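PDB 7C6C: chitosanase from Bacillus subtilis subsp. subtilis str. 168, which cleaves internal beta-(1->4) linkages between D-glucosamine residues in partly acetylated chitosan, and probably helps in defence against fungi by degrading their cell-wall chitosan. Local coordinates for residues N182-L185 / D186-D190; A209-D212 / V213-I217. All blocks are in the same frame, centred on the assembly; numbering follows the deposited sequence.

Contact 1 (182-185 with 186-190) and contact 2 (209-212 with 213-217) are each turns of a single alpha helix. The helices, 177-193 and 209-219, pack against each other, and the contact centres are about 11 Å apart. Contact 1 is partly buried: Phe184, Leu185, Val187 and Arg188 are buried, while Asp186 and Tyr189 are exposed. Contact 2 is more buried and also borders a bound malate. The helices meet where Asp186 OD1 forms a salt bridge with Arg215 NH2 at 2.8 Å. Leu185 packs on Val211 and Arg215 beside it. Contact 1 sends Arg188 to polar partners on helix 134-147. Contact 2 sends Arg210 to Asp142, which Arg188 also pairs with, and to the predicted proton donor Glu19.

Contact 1 (N182-L185 / D186-D190); sequences NKFL and DVRYD
Phe184 and Arg188, one helical turn apart, approach loosely. Arg188 CD comes obliquely to the ring, 4.4 Å from Phe184 CE1. The Phe184 ring also touches helices 134-147 and 156-167. Arg188 CG is anti to the backbone N (chi1 -176°), and the chain stays extended to NE. This carries the guanidinium away from the ring to helix 134-147. There NE bonds to His147, NH1 pairs with Asp142 and NH2 bonds to Gln146. Three buried donor groups are thus fixed, and the head group is held in its rotation. The side chains of Arg188 and predicted proton donor Glu19 are about 7 Å apart.

The backbone shows the i to i+4 bonding of an alpha helix, within the largely helical glycosyl hydrolase family 46 fold. Arg188 N gives Phe184 O a bond of 2.8 Å. Tyr189 N bonds to Leu185 O at 2.9 Å.

Other side chains fold over the carbonyls of the preceding turn. Val187 CG2 touches Lys183 O at 3.4 Å. Asp186 has CG beside its own N (chi1 -72°), which turns the carboxylate back along the helix and leaves CG 3.3 Å from Asn182 O. Its OD1 is taken by Arg215 of helix 209-219. Lys183 NZ stays 6.5 Å from Asp186 OD2, too far for a salt bridge. Tyr189 touches Leu185 O through CB, and its ring then leads away.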
loop_
_atom_site.group_PDB
_atom_site.type_symbol
_atom_site.label_atom_id
_atom_site.label_comp_id
_atom_site.label_asym_id
_atom_site.label_seq_id
_atom_site.Cartn_x
_atom_site.Cartn_y
_atom_site.Cartn_z
ATOM N N ASN A 182 7.003 17.476 -1.758
ATOM C CA ASN A 182 8.387 17.159 -2.097
ATOM C C ASN A 182 9.171 16.747 -0.858
ATOM O O ASN A 182 9.969 15.803 -0.901
ATOM C CB ASN A 182 9.047 18.339 -2.801
ATOM C CG ASN A 182 8.535 18.525 -4.209
ATOM O OD1 ASN A 182 8.088 17.574 -4.848
ATOM N ND2 ASN A 182 8.600 19.752 -4.704
ATOM N N LYS A 183 8.934 17.424 0.266
ATOM C CA LYS A 183 9.593 17.028 1.504
ATOM C C LYS A 183 9.091 15.672 1.985
ATOM O O LYS A 183 9.873 14.868 2.505
ATOM C CB LYS A 183 9.408 18.102 2.575
ATOM C CG LYS A 183 9.900 19.475 2.142
ATOM C CD LYS A 183 10.868 20.088 3.146
ATOM C CE LYS A 183 11.328 21.475 2.698
ATOM N NZ LYS A 183 12.632 21.875 3.307
ATOM N N PHE A 184 7.792 15.397 1.814
ATOM C CA PHE A 184 7.260 14.087 2.172
ATOM C C PHE A 184 7.945 12.984 1.379
ATOM O O PHE A 184 8.311 11.941 1.934
ATOM C CB PHE A 184 5.753 14.043 1.928
ATOM C CG PHE A 184 5.106 12.778 2.420
ATOM C CD1 PHE A 184 5.048 11.647 1.619
ATOM C CD2 PHE A 184 4.586 12.707 3.705
ATOM C CE1 PHE A 184 4.474 10.482 2.088
ATOM C CE2 PHE A 184 4.004 11.545 4.173
ATOM C CZ PHE A 184 3.950 10.433 3.364
ATOM N N LEU A 185 8.115 13.192 0.073
ATOM C CA LEU A 185 8.783 12.189 -0.748
ATOM C C LEU A 185 10.225 11.982 -0.292
ATOM O O LEU A 185 10.720 10.850 -0.281
ATOM C CB LEU A 185 8.682 12.574 -2.228
ATOM C CG LEU A 185 7.261 12.496 -2.803
ATOM C CD1 LEU A 185 7.173 13.226 -4.139
ATOM C CD2 LEU A 185 6.831 11.047 -2.965
ATOM N N ASP A 186 10.902 13.060 0.123
ATOM C CA ASP A 186 12.245 12.936 0.687
ATOM C C ASP A 186 12.234 12.099 1.962
ATOM O O ASP A 186 13.085 11.221 2.156
ATOM C CB ASP A 186 12.801 14.322 1.016
ATOM C CG ASP A 186 13.167 15.120 -0.211
ATOM O OD1 ASP A 186 13.215 14.549 -1.319
ATOM O OD2 ASP A 186 13.431 16.332 -0.049
ATOM N N VAL A 187 11.291 12.391 2.862
ATOM C CA VAL A 187 11.183 11.660 4.120
ATOM C C VAL A 187 10.891 10.189 3.854
ATOM O O VAL A 187 11.473 9.298 4.484
ATOM C CB VAL A 187 10.109 12.315 5.008
ATOM C CG1 VAL A 187 9.704 11.390 6.146
ATOM C CG2 VAL A 187 10.608 13.653 5.550
ATOM N N ARG A 188 9.989 9.910 2.914
ATOM C CA ARG A 188 9.676 8.521 2.600
ATOM C C ARG A 188 10.876 7.805 1.995
ATOM O O ARG A 188 11.159 6.657 2.351
ATOM C CB ARG A 188 8.462 8.442 1.676
ATOM C CG ARG A 188 8.046 7.015 1.403
ATOM C CD ARG A 188 6.732 6.930 0.654
ATOM N NE ARG A 188 6.371 5.534 0.446
ATOM C CZ ARG A 188 5.497 5.109 -0.459
ATOM N NH1 ARG A 188 4.871 5.981 -1.244
ATOM N NH2 ARG A 188 5.257 3.805 -0.578
ATOM N N TYR A 189 11.590 8.463 1.078
ATOM C CA TYR A 189 12.803 7.870 0.521
ATOM C C TYR A 189 13.775 7.482 1.626
ATOM O O TYR A 189 14.318 6.371 1.634
ATOM C CB TYR A 189 13.469 8.855 -0.442
ATOM C CG TYR A 189 14.774 8.348 -1.009
ATOM C CD1 TYR A 189 14.797 7.583 -2.168
ATOM C CD2 TYR A 189 15.985 8.619 -0.380
ATOM C CE1 TYR A 189 15.984 7.111 -2.690
ATOM C CE2 TYR A 189 17.177 8.146 -0.894
ATOM C CZ TYR A 189 17.169 7.395 -2.050
ATOM O OH TYR A 189 18.347 6.916 -2.576
ATOM N N ASP A 190 14.013 8.398 2.565
ATOM C CA ASP A 190 14.942 8.117 3.655
ATOM C C ASP A 190 14.468 6.933 4.483
ATOM O O ASP A 190 15.276 6.107 4.923
ATOM C CB ASP A 190 15.097 9.353 4.539
ATOM C CG ASP A 190 15.864 10.470 3.858
ATOM O OD1 ASP A 190 16.566 10.200 2.861
ATOM O OD2 ASP A 190 15.768 11.619 4.333
#

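Contact 2 (A209-D212 / V213-I217); sequences ARVD and VLRSI. With LMR ((2S)-2-hydroxybutanedioic acid), chain B.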
loop_
_atom_site.group_PDB
_atom_site.type_symbol
_atom_site.label_atom_id
_atom_site.label_comp_id
_atom_site.label_asym_id
_atom_site.label_seq_id
_atom_site.Cartn_x
_atom_site.Cartn_y
_atom_site.Cartn_z
ATOM N N ALA A 209 12.308 3.315 -6.036
ATOM C CA ALA A 209 11.958 3.902 -7.325
ATOM C C ALA A 209 10.539 4.458 -7.335
ATOM O O ALA A 209 10.253 5.377 -8.106
ATOM C CB ALA A 209 12.146 2.891 -8.455
ATOM N N ARG A 210 9.636 3.920 -6.507
ATOM C CA ARG A 210 8.273 4.448 -6.497
ATOM C C ARG A 210 8.245 5.908 -6.079
ATOM O O ARG A 210 7.405 6.678 -6.564
ATOM C CB ARG A 210 7.351 3.580 -5.632
ATOM C CG ARG A 210 7.579 3.662 -4.131
ATOM C CD ARG A 210 7.197 2.355 -3.455
ATOM N NE ARG A 210 5.753 2.132 -3.426
ATOM C CZ ARG A 210 5.206 0.954 -3.138
ATOM N NH1 ARG A 210 5.989 -0.096 -2.919
ATOM N NH2 ARG A 210 3.890 0.816 -3.077
ATOM N N VAL A 211 9.166 6.315 -5.202
ATOM C CA VAL A 211 9.248 7.721 -4.817
ATOM C C VAL A 211 9.574 8.586 -6.029
ATOM O O VAL A 211 8.969 9.646 -6.236
ATOM C CB VAL A 211 10.263 7.917 -3.674
ATOM C CG1 VAL A 211 10.478 9.402 -3.420
ATOM C CG2 VAL A 211 9.776 7.225 -2.412
ATOM N N ASP A 212 10.517 8.138 -6.867
ATOM C CA ASP A 212 10.877 8.924 -8.041
ATOM C C ASP A 212 9.772 8.927 -9.089
ATOM O O ASP A 212 9.579 9.938 -9.771
ATOM C CB ASP A 212 12.196 8.440 -8.640
ATOM C CG ASP A 212 12.797 9.450 -9.598
ATOM O OD1 ASP A 212 13.068 10.595 -9.168
ATOM O OD2 ASP A 212 12.991 9.108 -10.780
ATOM N N VAL A 213 9.033 7.825 -9.241
ATOM C CA VAL A 213 7.909 7.829 -10.175
ATOM C C VAL A 213 6.885 8.876 -9.755
ATOM O O VAL A 213 6.379 9.649 -10.580
ATOM C CB VAL A 213 7.285 6.424 -10.286
ATOM C CG1 VAL A 213 5.998 6.480 -11.097
ATOM C CG2 VAL A 213 8.267 5.455 -10.917
ATOM N N LEU A 214 6.569 8.916 -8.458
ATOM C CA LEU A 214 5.600 9.881 -7.955
ATOM C C LEU A 214 6.132 11.303 -8.081
ATOM O O LEU A 214 5.398 12.216 -8.479
ATOM C CB LEU A 214 5.239 9.537 -6.507
ATOM C CG LEU A 214 4.512 8.195 -6.341
ATOM C CD1 LEU A 214 4.541 7.735 -4.873
ATOM C CD2 LEU A 214 3.071 8.270 -6.867
ATOM N N ARG A 215 7.414 11.504 -7.775
ATOM C CA ARG A 215 8.000 12.827 -7.932
ATOM C C ARG A 215 7.964 13.286 -9.382
ATOM O O ARG A 215 7.788 14.479 -9.647
ATOM C CB ARG A 215 9.429 12.846 -7.389
ATOM C CG ARG A 215 9.860 14.247 -6.980
ATOM C CD ARG A 215 11.324 14.346 -6.615
ATOM N NE ARG A 215 11.721 13.461 -5.519
ATOM C CZ ARG A 215 11.650 13.766 -4.223
ATOM N NH1 ARG A 215 11.160 14.936 -3.822
ATOM N NH2 ARG A 215 12.072 12.892 -3.320
ATOM N N SER A 216 8.128 12.360 -10.333
ATOM C CA SER A 216 8.091 12.745 -11.742
ATOM C C SER A 216 6.728 13.289 -12.140
ATOM O O SER A 216 6.642 14.172 -13.000
ATOM C CB SER A 216 8.480 11.561 -12.626
ATOM O OG SER A 216 9.860 11.257 -12.481
ATOM N N ILE A 217 5.652 12.772 -11.537
ATOM C CA ILE A 217 4.324 13.326 -11.784
ATOM C C ILE A 217 4.255 14.763 -11.280
ATOM O O ILE A 217 3.736 15.659 -11.962
ATOM C CB ILE A 217 3.243 12.438 -11.139
ATOM C CG1 ILE A 217 3.332 10.992 -11.649
ATOM C CG2 ILE A 217 1.865 13.033 -11.378
ATOM C CD1 ILE A 217 2.397 10.039 -10.945
HETATM C C1 LMR B . 14.868 6.551 -13.363
HETATM O O1A LMR B . 14.165 5.800 -14.071
HETATM O O1B LMR B . 15.143 7.725 -13.690
HETATM C C2 LMR B . 15.420 6.030 -12.069
HETATM O O2 LMR B . 16.378 6.971 -11.570
HETATM C C3 LMR B . 14.308 5.846 -11.037
HETATM C C4 LMR B . 13.443 4.648 -11.366
HETATM O O4A LMR B . 13.994 3.531 -11.497
HETATM O O4B LMR B . 12.206 4.811 -11.487
HETATM O O HOH W 1 13.131 11.393 -6.714
#
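An alpha helix bordering the malate site, 209-219, links Ala209 to Val213 and Asp212 to Ser216 by i to i+4 contacts. It belongs to the glycosyl hydrolase family 46 fold, of the lysozyme clan. Val213 N, Leu214 N, Arg215 N and Ser216 N bond to the carbonyls of Ala209, Arg210, Val211 and Asp212.

Malate lies beside this helix. Ala209 CB is 3.6 Å from malate O4B, a carboxylate oxygen. Asp212 OD2 approaches malate C3, the methylene carbon, at 3.5 Å. Ser233, Asn234 and Glu235 supply hydrogen bonds to the ligand.

Hydrophobic side chains cover the helix carbonyls. Val213 CG2 rests 3.4 Å from Ala209 O. Leu214 CG sits 3.3 Å from Arg210 O, and the Leu214 side chain also packs on Phe18, Val139 and Arg188. Arg210 CB points away from the next turn. Its NH2 forms salt bridges with Asp142 and with Glu19, the predicted proton donor.

Val211 and Arg215 run side by side, pointing the same way. Val211 CG1 meets the guanidinium obliquely, 3.8 Å from Arg215 NH2. Arg215 starts with CG anti to its N (chi1 -156°) and bends at chi3 (-58°). The bend helps set the guanidinium against helix 177-193, where Asp186 and the carbonyl of Asn182 hold its two terminal nitrogens.

Ser216 OG lies 3.0 Å from Asp212 O and may bond to it, beside the backbone bond of Ser216 N to the same oxygen. The charged ends of Asp212 and Arg215 do not touch. One water bridges them: it donates to Asp212 OD1 at 2.6 Å and accepts from Arg215 NE at 2.8 Å, lying in the guanidinium plane at its edge.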